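Local structure of eukaryotic initiation factor 4F subunit p150 (Saccharomyces cerevisiae, 2VSO) at residues Arg132-Phe137 / Gly191-Glu196; Lys85-Pro90 / Leu174-Phe179; Ile62-Val67 / Lys105-Asp110. The protein serves, as a subunit of eIF4F, as a starting point for assembling the translation apparatus on capped mRNA, this chain being its eIF4A-binding middle domain. All coordinates share one frame; numbering follows the deposited sequence.

Contact 1 of 3, residues Arg132-Phe137 / Gly191-Glu196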
ATOM      1  N   ARG C 132      -4.869  30.165   2.596  1.00 57.29           N
ATOM      2  CA  ARG C 132      -4.309  29.210   1.653  1.00 43.49           C
ATOM      3  C   ARG C 132      -5.252  28.052   1.290  1.00 48.37           C
ATOM      4  O   ARG C 132      -5.094  27.468   0.219  1.00 56.77           O
ATOM      5  CB  ARG C 132      -2.960  28.690   2.156  1.00 35.13           C
ATOM      6  CG  ARG C 132      -2.365  27.591   1.324  1.00 62.52           C
ATOM      7  CD  ARG C 132      -2.152  28.041  -0.089  1.00 62.23           C
ATOM      8  NE  ARG C 132      -1.225  29.160  -0.162  1.00 73.93           N
ATOM      9  CZ  ARG C 132      -1.063  29.907  -1.247  1.00 76.33           C
ATOM     10  NH1 ARG C 132      -1.773  29.643  -2.333  1.00 63.24           N
ATOM     11  NH2 ARG C 132      -0.204  30.917  -1.246  1.00 83.11           N
ATOM     12  N   CYS C 133      -6.225  27.714   2.141  1.00 39.53           N
ATOM     13  CA  CYS C 133      -7.163  26.640   1.742  1.00 55.10           C
ATOM     14  C   CYS C 133      -8.102  27.239   0.727  1.00 61.98           C
ATOM     15  O   CYS C 133      -8.427  26.615  -0.277  1.00 62.48           O
ATOM     16  CB  CYS C 133      -7.998  26.053   2.899  1.00 43.77           C
ATOM     17  SG  CYS C 133      -7.095  25.464   4.332  1.00 83.61           S
ATOM     18  N   HIS C 134      -8.533  28.463   1.015  1.00 58.56           N
ATOM     19  CA  HIS C 134      -9.407  29.223   0.128  1.00 53.04           C
ATOM     20  C   HIS C 134      -8.787  29.363  -1.245  1.00 49.64           C
ATOM     21  O   HIS C 134      -9.444  29.158  -2.263  1.00 58.60           O
ATOM     22  CB  HIS C 134      -9.667  30.604   0.702  1.00 38.23           C
ATOM     23  CG  HIS C 134     -10.755  30.642   1.731  1.00 62.39           C
ATOM     24  ND1 HIS C 134     -12.022  30.151   1.490  1.00 72.44           N
ATOM     25  CD2 HIS C 134     -10.776  31.135   2.986  1.00 54.02           C
ATOM     26  CE1 HIS C 134     -12.770  30.331   2.564  1.00 73.05           C
ATOM     27  NE2 HIS C 134     -12.039  30.933   3.486  1.00 58.45           N
ATOM     28  N   ALA C 135      -7.510  29.699  -1.274  1.00 44.08           N
ATOM     29  CA  ALA C 135      -6.812  29.799  -2.546  1.00 57.41           C
ATOM     30  C   ALA C 135      -6.828  28.460  -3.274  1.00 57.74           C
ATOM     31  O   ALA C 135      -7.284  28.366  -4.414  1.00 65.61           O
ATOM     32  CB  ALA C 135      -5.382  30.290  -2.342  1.00 44.97           C
ATOM     33  N   GLU C 136      -6.340  27.420  -2.607  1.00 62.02           N
ATOM     34  CA  GLU C 136      -6.259  26.107  -3.231  1.00 65.87           C
ATOM     35  C   GLU C 136      -7.653  25.555  -3.534  1.00 61.73           C
ATOM     36  O   GLU C 136      -7.854  24.869  -4.532  1.00 60.21           O
ATOM     37  CB  GLU C 136      -5.446  25.139  -2.360  1.00 58.73           C
ATOM     38  CG  GLU C 136      -4.077  25.681  -1.917  1.00 65.67           C
ATOM     39  CD  GLU C 136      -3.122  25.954  -3.078  1.00 80.67           C
ATOM     40  OE1 GLU C 136      -3.544  25.852  -4.243  1.00 88.44           O
ATOM     41  OE2 GLU C 136      -1.941  26.268  -2.826  1.00 87.29           O
ATOM     42  N   PHE C 137      -8.619  25.878  -2.684  1.00 62.28           N
ATOM     43  CA  PHE C 137      -9.980  25.392  -2.866  1.00 67.82           C
ATOM     44  C   PHE C 137     -10.601  26.017  -4.103  1.00 65.58           C
ATOM     45  O   PHE C 137     -11.170  25.324  -4.942  1.00 68.97           O
ATOM     46  CB  PHE C 137     -10.838  25.699  -1.629  1.00 65.16           C
ATOM     47  CG  PHE C 137     -12.103  24.880  -1.538  1.00 62.72           C
ATOM     48  CD1 PHE C 137     -12.060  23.539  -1.141  1.00 65.10           C
ATOM     49  CD2 PHE C 137     -13.336  25.445  -1.842  1.00 66.44           C
ATOM     50  CE1 PHE C 137     -13.226  22.774  -1.048  1.00 49.82           C
ATOM     51  CE2 PHE C 137     -14.502  24.693  -1.754  1.00 74.63           C
ATOM     52  CZ  PHE C 137     -14.447  23.353  -1.354  1.00 71.74           C
ATOM     53  N   GLY C 191     -15.074  26.109  11.412  1.00 85.51           N
ATOM     54  CA  GLY C 191     -16.100  25.357  10.718  1.00 82.59           C
ATOM     55  C   GLY C 191     -16.451  25.924   9.357  1.00 90.70           C
ATOM     56  O   GLY C 191     -16.875  25.183   8.475  1.00 91.87           O
ATOM     57  N   LYS C 192     -16.279  27.232   9.173  1.00 95.49           N
ATOM     58  CA  LYS C 192     -16.713  27.879   7.938  1.00 92.40           C
ATOM     59  C   LYS C 192     -16.063  27.236   6.721  1.00 81.84           C
ATOM     60  O   LYS C 192     -16.671  27.159   5.655  1.00 89.35           O
ATOM     61  CB  LYS C 192     -16.447  29.391   7.964  1.00107.35           C
ATOM     62  CG  LYS C 192     -15.058  29.819   7.491  1.00122.68           C
ATOM     63  CD  LYS C 192     -14.980  31.334   7.296  1.00122.19           C
ATOM     64  CE  LYS C 192     -13.570  31.795   6.934  1.00116.15           C
ATOM     65  NZ  LYS C 192     -13.501  33.269   6.699  1.00111.57           N
ATOM     66  N   MET C 193     -14.833  26.762   6.887  1.00 70.37           N
ATOM     67  CA  MET C 193     -14.121  26.119   5.785  1.00 63.06           C
ATOM     68  C   MET C 193     -14.515  24.641   5.651  1.00 72.55           C
ATOM     69  O   MET C 193     -14.423  24.056   4.570  1.00 54.46           O
ATOM     70  CB  MET C 193     -12.609  26.272   5.953  1.00 48.93           C
ATOM     71  CG  MET C 193     -11.803  25.691   4.801  1.00 69.02           C
ATOM     72  SD  MET C 193     -11.727  26.704   3.303  1.00 63.66           S
ATOM     73  CE  MET C 193     -10.697  28.050   3.889  1.00410.44           C
ATOM     74  N   MET C 194     -14.959  24.050   6.757  1.00 67.50           N
ATOM     75  CA  MET C 194     -15.464  22.685   6.762  1.00 55.40           C
ATOM     76  C   MET C 194     -16.871  22.633   6.144  1.00 59.67           C
ATOM     77  O   MET C 194     -17.273  21.621   5.572  1.00 50.36           O
ATOM     78  CB  MET C 194     -15.481  22.154   8.192  1.00 51.73           C
ATOM     79  CG  MET C 194     -15.512  20.651   8.321  1.00 56.19           C
ATOM     80  SD  MET C 194     -14.009  19.850   7.763  1.00 54.20           S
ATOM     81  CE  MET C 194     -14.451  19.495   6.074  1.00 64.53           C
ATOM     82  N   PHE C 195     -17.616  23.733   6.248  1.00 54.69           N
ATOM     83  CA  PHE C 195     -18.931  23.812   5.618  1.00 46.67           C
ATOM     84  C   PHE C 195     -18.743  23.900   4.122  1.00 55.35           C
ATOM     85  O   PHE C 195     -19.503  23.322   3.350  1.00 65.86           O
ATOM     86  CB  PHE C 195     -19.722  25.038   6.100  1.00 38.10           C
ATOM     87  CG  PHE C 195     -20.469  24.824   7.387  1.00 54.00           C
ATOM     88  CD1 PHE C 195     -19.821  24.919   8.606  1.00 63.52           C
ATOM     89  CD2 PHE C 195     -21.825  24.540   7.379  1.00 75.98           C
ATOM     90  CE1 PHE C 195     -20.509  24.721   9.793  1.00 65.11           C
ATOM     91  CE2 PHE C 195     -22.521  24.339   8.567  1.00 69.07           C
ATOM     92  CZ  PHE C 195     -21.862  24.432   9.772  1.00 63.96           C
ATOM     93  N   GLU C 196     -17.718  24.636   3.715  1.00 56.80           N
ATOM     94  CA  GLU C 196     -17.520  24.910   2.310  1.00 60.26           C
ATOM     95  C   GLU C 196     -17.061  23.620   1.686  1.00 41.22           C
ATOM     96  O   GLU C 196     -17.365  23.326   0.538  1.00 66.34           O
ATOM     97  CB  GLU C 196     -16.488  26.022   2.134  1.00 79.53           C
ATOM     98  CG  GLU C 196     -16.640  26.844   0.863  1.00 86.22           C
ATOM     99  CD  GLU C 196     -15.591  27.928   0.764  1.00 86.79           C
ATOM    100  OE1 GLU C 196     -14.868  27.986  -0.255  1.00 93.65           O
ATOM    101  OE2 GLU C 196     -15.478  28.710   1.726  1.00 77.81           O
TER
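In the HEAT-type helical stack of the MIF4G domain, His-134 and Met-193 join two helices that run side by side in nearly the same direction, whose segment axes approach to 11.4 Å and lie 13° from parallel. A methionine suits a gap of this width because its long, flexible chain can reach across and bend. Its CG lies anti to the backbone N (chi1 -177°), the next two torsions fold the thioether over, and CE comes to rest over one face of the His-134 imidazole. SD stays over the same ring, 4.0 Å from its centroid, while Met-193 CE also touches Cys-133 CB at 3.5 Å, where a small side chain leaves room for it. Two charged side chains come to the ring's edge. Glu-196 OE2 stands 3.3 Å from His-134 CE1, a C-H polarised by its two nitrogen neighbours, and the Lys-192 chain passes His-134 NE2 with its CE at 3.9 Å. The other carboxylate oxygen, Glu-196 OE1, lies obliquely to the Phe-137 ring, 3.4 Å from CD2. Helix 163-185 backs the 132-137 segment, Ile-180 meeting Cys-133; Phe-83 of helix 73-88 also packs on Cys-133, and helix 211-228 receives Met-194.

Contact 2 of 3, residues Lys85-Pro90 / Leu174-Phe179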
ATOM      1  N   LYS C  85       2.510  19.787  -0.795  1.00 35.88           N
ATOM      2  CA  LYS C  85       2.972  18.477  -0.351  1.00 31.02           C
ATOM      3  C   LYS C  85       1.820  17.648   0.196  1.00 46.69           C
ATOM      4  O   LYS C  85       1.641  16.500  -0.190  1.00 51.16           O
ATOM      5  CB  LYS C  85       4.044  18.601   0.735  1.00 31.41           C
ATOM      6  CG  LYS C  85       5.411  18.012   0.359  1.00 41.78           C
ATOM      7  CD  LYS C  85       5.352  16.498   0.293  1.00 45.39           C
ATOM      8  CE  LYS C  85       6.379  15.917  -0.654  1.00 55.12           C
ATOM      9  NZ  LYS C  85       7.658  15.566   0.012  1.00 52.69           N
ATOM     10  N   ALA C  86       1.043  18.234   1.097  1.00 41.50           N
ATOM     11  CA  ALA C  86      -0.041  17.511   1.746  1.00 41.27           C
ATOM     12  C   ALA C  86      -1.061  16.985   0.738  1.00 41.64           C
ATOM     13  O   ALA C  86      -1.563  15.872   0.878  1.00 52.45           O
ATOM     14  CB  ALA C  86      -0.719  18.392   2.803  1.00 39.82           C
ATOM     15  N   CYS C  87      -1.355  17.800  -0.270  1.00 42.04           N
ATOM     16  CA  CYS C  87      -2.344  17.480  -1.297  1.00 43.60           C
ATOM     17  C   CYS C  87      -1.902  16.366  -2.253  1.00 60.27           C
ATOM     18  O   CYS C  87      -2.745  15.733  -2.886  1.00 71.38           O
ATOM     19  CB  CYS C  87      -2.674  18.745  -2.105  1.00 36.54           C
ATOM     20  SG  CYS C  87      -3.506  20.032  -1.138  1.00 56.95           S
ATOM     21  N   ASP C  88      -0.591  16.136  -2.367  1.00 44.82           N
ATOM     22  CA  ASP C  88      -0.055  15.102  -3.266  1.00 52.01           C
ATOM     23  C   ASP C  88       0.363  13.823  -2.533  1.00 53.34           C
ATOM     24  O   ASP C  88       0.649  12.798  -3.157  1.00 48.73           O
ATOM     25  CB  ASP C  88       1.159  15.632  -4.033  1.00 56.05           C
ATOM     26  CG  ASP C  88       0.790  16.668  -5.061  1.00 84.48           C
ATOM     27  OD1 ASP C  88       1.502  17.687  -5.155  1.00 94.61           O
ATOM     28  OD2 ASP C  88      -0.215  16.468  -5.773  1.00101.57           O
ATOM     29  N   GLU C  89       0.430  13.904  -1.212  1.00 45.75           N
ATOM     30  CA  GLU C  89       0.887  12.798  -0.389  1.00 55.27           C
ATOM     31  C   GLU C  89      -0.100  12.567   0.746  1.00 59.12           C
ATOM     32  O   GLU C  89       0.272  12.616   1.913  1.00 63.01           O
ATOM     33  CB  GLU C  89       2.319  13.042   0.127  1.00 36.57           C
ATOM     34  CG  GLU C  89       3.326  13.170  -1.012  1.00 52.88           C
ATOM     35  CD  GLU C  89       4.803  13.190  -0.569  1.00 64.00           C
ATOM     36  OE1 GLU C  89       5.695  13.182  -1.457  1.00 70.54           O
ATOM     37  OE2 GLU C  89       5.079  13.218   0.650  1.00 54.08           O
ATOM     38  N   PRO C  90      -1.365  12.291   0.382  1.00 62.70           N
ATOM     39  CA  PRO C  90      -2.511  12.098   1.274  1.00 50.56           C
ATOM     40  C   PRO C  90      -2.198  11.149   2.408  1.00 52.09           C
ATOM     41  O   PRO C  90      -2.698  11.336   3.515  1.00 72.00           O
ATOM     42  CB  PRO C  90      -3.555  11.453   0.361  1.00 45.44           C
ATOM     43  CG  PRO C  90      -3.206  11.920  -0.988  1.00 63.24           C
ATOM     44  CD  PRO C  90      -1.717  11.986  -1.016  1.00 72.99           C
ATOM     45  N   LEU C 174      -9.143  16.324  -3.880  1.00 42.84           N
ATOM     46  CA  LEU C 174      -9.563  15.386  -2.840  1.00 46.28           C
ATOM     47  C   LEU C 174      -8.502  15.217  -1.755  1.00 36.34           C
ATOM     48  O   LEU C 174      -8.826  15.017  -0.601  1.00 50.76           O
ATOM     49  CB  LEU C 174      -9.949  14.031  -3.454  1.00 35.82           C
ATOM     50  CG  LEU C 174     -11.261  14.184  -4.218  1.00 48.94           C
ATOM     51  CD1 LEU C 174     -11.845  12.853  -4.654  1.00 31.41           C
ATOM     52  CD2 LEU C 174     -12.243  14.955  -3.332  1.00 28.23           C
ATOM     53  N   GLY C 175      -7.233  15.282  -2.135  1.00 29.10           N
ATOM     54  CA  GLY C 175      -6.167  15.267  -1.160  1.00 27.63           C
ATOM     55  C   GLY C 175      -6.281  16.477  -0.239  1.00 33.51           C
ATOM     56  O   GLY C 175      -5.958  16.401   0.946  1.00 51.36           O
ATOM     57  N   LEU C 176      -6.750  17.593  -0.786  1.00 33.32           N
ATOM     58  CA  LEU C 176      -6.931  18.800   0.008  1.00 55.81           C
ATOM     59  C   LEU C 176      -8.095  18.712   0.990  1.00 53.19           C
ATOM     60  O   LEU C 176      -7.932  19.053   2.159  1.00 50.98           O
ATOM     61  CB  LEU C 176      -7.080  20.027  -0.882  1.00 41.30           C
ATOM     62  CG  LEU C 176      -7.695  21.229  -0.177  1.00 47.58           C
ATOM     63  CD1 LEU C 176      -6.630  22.038   0.576  1.00 46.37           C
ATOM     64  CD2 LEU C 176      -8.425  22.073  -1.201  1.00 39.12           C
ATOM     65  N   VAL C 177      -9.263  18.260   0.528  1.00 56.03           N
ATOM     66  CA  VAL C 177     -10.414  18.108   1.421  1.00 53.16           C
ATOM     67  C   VAL C 177      -9.983  17.253   2.590  1.00 46.83           C
ATOM     68  O   VAL C 177     -10.388  17.468   3.735  1.00 50.35           O
ATOM     69  CB  VAL C 177     -11.622  17.428   0.754  1.00 45.10           C
ATOM     70  CG1 VAL C 177     -12.185  18.296  -0.369  1.00 33.39           C
ATOM     71  CG2 VAL C 177     -11.218  16.114   0.228  1.00 48.10           C
ATOM     72  N   ARG C 178      -9.126  16.290   2.287  1.00 26.92           N
ATOM     73  CA  ARG C 178      -8.619  15.388   3.291  1.00 26.88           C
ATOM     74  C   ARG C 178      -7.760  16.134   4.282  1.00 38.60           C
ATOM     75  O   ARG C 178      -7.861  15.925   5.491  1.00 52.91           O
ATOM     76  CB  ARG C 178      -7.799  14.288   2.629  1.00 34.71           C
ATOM     77  CG  ARG C 178      -6.934  13.570   3.606  1.00 38.06           C
ATOM     78  CD  ARG C 178      -6.479  12.233   3.104  1.00 45.03           C
ATOM     79  NE  ARG C 178      -6.220  11.441   4.291  1.00 60.93           N
ATOM     80  CZ  ARG C 178      -6.015  10.137   4.306  1.00 64.20           C
ATOM     81  NH1 ARG C 178      -6.022   9.450   3.174  1.00 91.23           N
ATOM     82  NH2 ARG C 178      -5.798   9.529   5.461  1.00 37.48           N
ATOM     83  N   PHE C 179      -6.917  17.007   3.744  1.00 50.87           N
ATOM     84  CA  PHE C 179      -5.988  17.800   4.526  1.00 40.97           C
ATOM     85  C   PHE C 179      -6.713  18.839   5.375  1.00 32.84           C
ATOM     86  O   PHE C 179      -6.349  19.069   6.527  1.00 39.91           O
ATOM     87  CB  PHE C 179      -4.982  18.457   3.597  1.00 33.85           C
ATOM     88  CG  PHE C 179      -3.917  19.219   4.307  1.00 49.18           C
ATOM     89  CD1 PHE C 179      -3.105  18.604   5.232  1.00 41.46           C
ATOM     90  CD2 PHE C 179      -3.719  20.561   4.035  1.00 52.67           C
ATOM     91  CE1 PHE C 179      -2.112  19.308   5.882  1.00 49.31           C
ATOM     92  CE2 PHE C 179      -2.726  21.269   4.683  1.00 49.35           C
ATOM     93  CZ  PHE C 179      -1.920  20.638   5.606  1.00 42.63           C
TER
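Ala-86 and Phe-179 meet with a methyl over a ring: Ala-86 CB lies above the phenyl face, 3.4 Å from its centroid and 13° off the normal. With CG anti to the backbone N, the chi1 of Phe-179 (-176°) sends the ring across to Ala-86 on helix 73-88, and chi2 (58°) turns its face to the methyl. Alanine suits the spot, its single methyl touching the ring while bringing no further atoms between the helices. Phe-83 meets the same ring edge-to-face. One turn back, Gly-175 makes the closest CA-to-CA approach, its CA only 4.4 Å from Cys-87 CA; any CB there would run into Cys-87 O, so glycine is what lets the two backbones come so near. Cys-87 SG lies against the base of the Leu-176 side chain, 3.6 Å from Leu-176 CB, a soft apolar sulfur beside a methylene. At the margin Arg-178 extends its chain past Pro-90, Arg-178 CD lying 4.1 Å from Pro-90 CB. Its guanidinium spreads beneath Pro-90 O, which sits 3.5 Å above the plane, over the centre. The N-H bonds point along that plane, so the carbonyl meets the cation's flat face and no hydrogen bond forms. With alanine at Arg-178, Pro-90 would probably lose the CD that lies along its CB and the flat cation under its O, and Glu-219 of helix 211-228 a long, weak ion partner. Across these segments, then, nothing is held by hydrogen bonds or salt bridges: shape, a CH-pi contact and a missing side chain set the fit of this buried joint in the HEAT-type stack, while the positive charge of Arg-178 probably adds a weak electrostatic attraction to the Pro-90 carbonyl.

Contact 3 of 3, residues Ile62-Val67 / Lys105-Asp110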
ATOM      1  N   ILE C  62      13.003  28.008   8.870  1.00 74.24           N
ATOM      2  CA  ILE C  62      12.827  28.593   7.552  1.00 61.95           C
ATOM      3  C   ILE C  62      11.619  29.512   7.603  1.00 59.12           C
ATOM      4  O   ILE C  62      11.641  30.606   7.043  1.00 62.52           O
ATOM      5  CB  ILE C  62      12.656  27.501   6.474  1.00 59.61           C
ATOM      6  CG1 ILE C  62      13.968  26.756   6.265  1.00 61.03           C
ATOM      7  CG2 ILE C  62      12.209  28.085   5.159  1.00 39.79           C
ATOM      8  CD1 ILE C  62      13.959  25.877   5.046  1.00 66.29           C
ATOM      9  N   ALA C  63      10.570  29.081   8.300  1.00 54.33           N
ATOM     10  CA  ALA C  63       9.388  29.926   8.444  1.00 54.14           C
ATOM     11  C   ALA C  63       9.746  31.194   9.207  1.00 51.06           C
ATOM     12  O   ALA C  63       9.318  32.284   8.846  1.00 52.18           O
ATOM     13  CB  ALA C  63       8.258  29.184   9.151  1.00 44.85           C
ATOM     14  N   ASN C  64      10.543  31.028  10.256  1.00 53.43           N
ATOM     15  CA  ASN C  64      10.910  32.118  11.139  1.00 58.36           C
ATOM     16  C   ASN C  64      11.740  33.228  10.478  1.00 68.78           C
ATOM     17  O   ASN C  64      11.810  34.337  10.999  1.00 64.55           O
ATOM     18  CB  ASN C  64      11.612  31.566  12.384  1.00 47.37           C
ATOM     19  CG  ASN C  64      10.639  31.280  13.525  1.00 45.79           C
ATOM     20  OD1 ASN C  64       9.451  31.573  13.426  1.00 44.61           O
ATOM     21  ND2 ASN C  64      11.147  30.720  14.614  1.00 53.69           N
ATOM     22  N   ILE C  65      12.354  32.926   9.335  1.00 62.20           N
ATOM     23  CA  ILE C  65      13.107  33.915   8.573  1.00 56.68           C
ATOM     24  C   ILE C  65      12.319  35.217   8.401  1.00 84.75           C
ATOM     25  O   ILE C  65      12.899  36.287   8.188  1.00 87.65           O
ATOM     26  CB  ILE C  65      13.510  33.383   7.184  1.00 47.09           C
ATOM     27  CG1 ILE C  65      14.843  32.646   7.267  1.00 57.59           C
ATOM     28  CG2 ILE C  65      13.632  34.514   6.187  1.00 49.83           C
ATOM     29  CD1 ILE C  65      15.286  32.059   5.947  1.00 57.68           C
ATOM     30  N   SER C  66      10.998  35.118   8.521  1.00 81.37           N
ATOM     31  CA  SER C  66      10.105  36.245   8.270  1.00 72.37           C
ATOM     32  C   SER C  66      10.178  37.396   9.292  1.00 74.65           C
ATOM     33  O   SER C  66       9.503  38.410   9.119  1.00 65.96           O
ATOM     34  CB  SER C  66       8.662  35.748   8.107  1.00 64.05           C
ATOM     35  OG  SER C  66       8.331  35.573   6.738  1.00 56.81           O
ATOM     36  N   VAL C  67      10.983  37.249  10.347  1.00 78.14           N
ATOM     37  CA  VAL C  67      11.190  38.354  11.290  1.00 76.44           C
ATOM     38  C   VAL C  67      11.879  39.506  10.566  1.00 58.55           C
ATOM     39  O   VAL C  67      11.674  40.667  10.895  1.00 63.72           O
ATOM     40  CB  VAL C  67      12.084  37.987  12.501  1.00 68.91           C
ATOM     41  CG1 VAL C  67      11.977  36.516  12.848  1.00 71.23           C
ATOM     42  CG2 VAL C  67      13.535  38.377  12.229  1.00 57.64           C
ATOM     43  N   LYS C 105       2.136  27.031  16.693  1.00 60.61           N
ATOM     44  CA  LYS C 105       2.419  27.043  18.122  1.00 73.66           C
ATOM     45  C   LYS C 105       3.762  27.691  18.422  1.00 78.68           C
ATOM     46  O   LYS C 105       3.897  28.435  19.392  1.00 78.94           O
ATOM     47  CB  LYS C 105       2.394  25.611  18.677  1.00 84.39           C
ATOM     48  CG  LYS C 105       2.389  25.510  20.199  1.00103.14           C
ATOM     49  CD  LYS C 105       2.193  24.065  20.650  1.00123.67           C
ATOM     50  CE  LYS C 105       1.776  23.977  22.114  1.00129.74           C
ATOM     51  NZ  LYS C 105       1.409  22.585  22.509  1.00124.29           N
ATOM     52  N   GLU C 106       4.749  27.417  17.575  1.00 66.56           N
ATOM     53  CA  GLU C 106       6.131  27.764  17.875  1.00 57.73           C
ATOM     54  C   GLU C 106       6.699  28.892  17.009  1.00 71.37           C
ATOM     55  O   GLU C 106       7.886  29.215  17.090  1.00 82.81           O
ATOM     56  CB  GLU C 106       7.011  26.511  17.797  1.00 60.50           C
ATOM     57  CG  GLU C 106       6.429  25.323  18.571  1.00 60.50           C
ATOM     58  CD  GLU C 106       7.436  24.223  18.815  1.00 71.85           C
ATOM     59  OE1 GLU C 106       8.610  24.391  18.421  1.00 79.35           O
ATOM     60  OE2 GLU C 106       7.053  23.187  19.404  1.00 82.37           O
ATOM     61  N   LEU C 107       5.858  29.502  16.188  1.00 67.40           N
ATOM     62  CA  LEU C 107       6.320  30.631  15.403  1.00 76.29           C
ATOM     63  C   LEU C 107       6.790  31.724  16.339  1.00 94.85           C
ATOM     64  O   LEU C 107       6.221  31.921  17.413  1.00 93.34           O
ATOM     65  CB  LEU C 107       5.218  31.182  14.503  1.00 79.38           C
ATOM     66  CG  LEU C 107       5.732  32.207  13.487  1.00 68.53           C
ATOM     67  CD1 LEU C 107       6.519  31.502  12.400  1.00 57.46           C
ATOM     68  CD2 LEU C 107       4.605  33.045  12.884  1.00 47.54           C
ATOM     69  N   ASN C 108       7.839  32.424  15.923  1.00102.01           N
ATOM     70  CA  ASN C 108       8.341  33.579  16.642  1.00 82.77           C
ATOM     71  C   ASN C 108       7.253  34.640  16.668  1.00 85.28           C
ATOM     72  O   ASN C 108       6.762  35.039  15.618  1.00102.50           O
ATOM     73  CB  ASN C 108       9.582  34.102  15.925  1.00 78.90           C
ATOM     74  CG  ASN C 108      10.263  35.215  16.676  1.00 93.38           C
ATOM     75  OD1 ASN C 108       9.946  35.494  17.832  1.00104.04           O
ATOM     76  ND2 ASN C 108      11.217  35.859  16.021  1.00 99.39           N
ATOM     77  N   PRO C 109       6.855  35.092  17.871  1.00 83.81           N
ATOM     78  CA  PRO C 109       5.778  36.088  18.005  1.00 69.23           C
ATOM     79  C   PRO C 109       6.177  37.487  17.501  1.00 85.10           C
ATOM     80  O   PRO C 109       5.297  38.301  17.199  1.00 84.56           O
ATOM     81  CB  PRO C 109       5.517  36.133  19.517  1.00 67.92           C
ATOM     82  CG  PRO C 109       6.224  34.930  20.094  1.00 74.99           C
ATOM     83  CD  PRO C 109       7.366  34.639  19.177  1.00 76.69           C
ATOM     84  N   ASP C 110       7.477  37.764  17.410  1.00 86.33           N
ATOM     85  CA  ASP C 110       7.952  39.080  16.975  1.00 96.72           C
ATOM     86  C   ASP C 110       7.594  39.374  15.513  1.00 88.29           C
ATOM     87  O   ASP C 110       7.789  40.496  15.032  1.00 73.26           O
ATOM     88  CB  ASP C 110       9.473  39.206  17.153  1.00102.13           C
ATOM     89  CG  ASP C 110       9.912  39.082  18.600  1.00 96.14           C
ATOM     90  OD1 ASP C 110       9.106  39.396  19.504  1.00 87.75           O
ATOM     91  OD2 ASP C 110      11.073  38.672  18.829  1.00 82.11           O
TER
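Asn-108 and Asn-64 meet where the chain leaves helix 93-106 and passes the last part of helix 52-64, in the outer part of the HEAT-type stack of the MIF4G domain. The Asn-108 side chain can be followed outward. CB lies against the amide of Asn-64, 3.6 Å from Asn-64 OD1. CG is placed anti to the backbone N (chi1 -174°), which aims the amide along the 62-67 segment. From there the two branches part: ND2 lies near Val-67 CG1, whose place is doubtful, while OD1 turns back to its own chain and takes a weak hydrogen bond from Asp-110 N at 3.4 Å, closing an Asx turn. Asparagine suits this place, since its short amide can accept from the backbone two residues on while its CB fits beside Asn-64. Just before it, Leu-107 turns the apolar way, its CD1 lying 4.4 Å from Ala-63 CB, and both side chains rest on Leu-75 of helix 73-88. The hydrogen bond across the segments joins a backbone N-H to a side-chain oxygen: Asn-108 N donates to Asn-64 OD1 at 3.1 Å, almost straight at 174°, with the donor tilted 28° from the carbonyl plane.

Contact 2 is the buried joint, its centre about 5 Å from that of the chain; contacts 1 and 3 are both partly buried, their centres at about 9 and 22 Å. Contacts 1 and 2 meet through helix 163-185: Leu-176 of contact 2 packs on Phe-137 of contact 1. Contact 3 stands apart, its nearest atoms about 13 Å from either, yet helix 73-88, which supplies segment 85-90, also lies beside its Ala-63 and Leu-107. The chemistry differs with place. Close backbone packing and a methyl-on-ring fit prevail in contact 2, with the charge of Arg-178 at its margin; contact 1 mixes a thioether with charged side chains, and contact 3 alone has a cross-segment hydrogen bond.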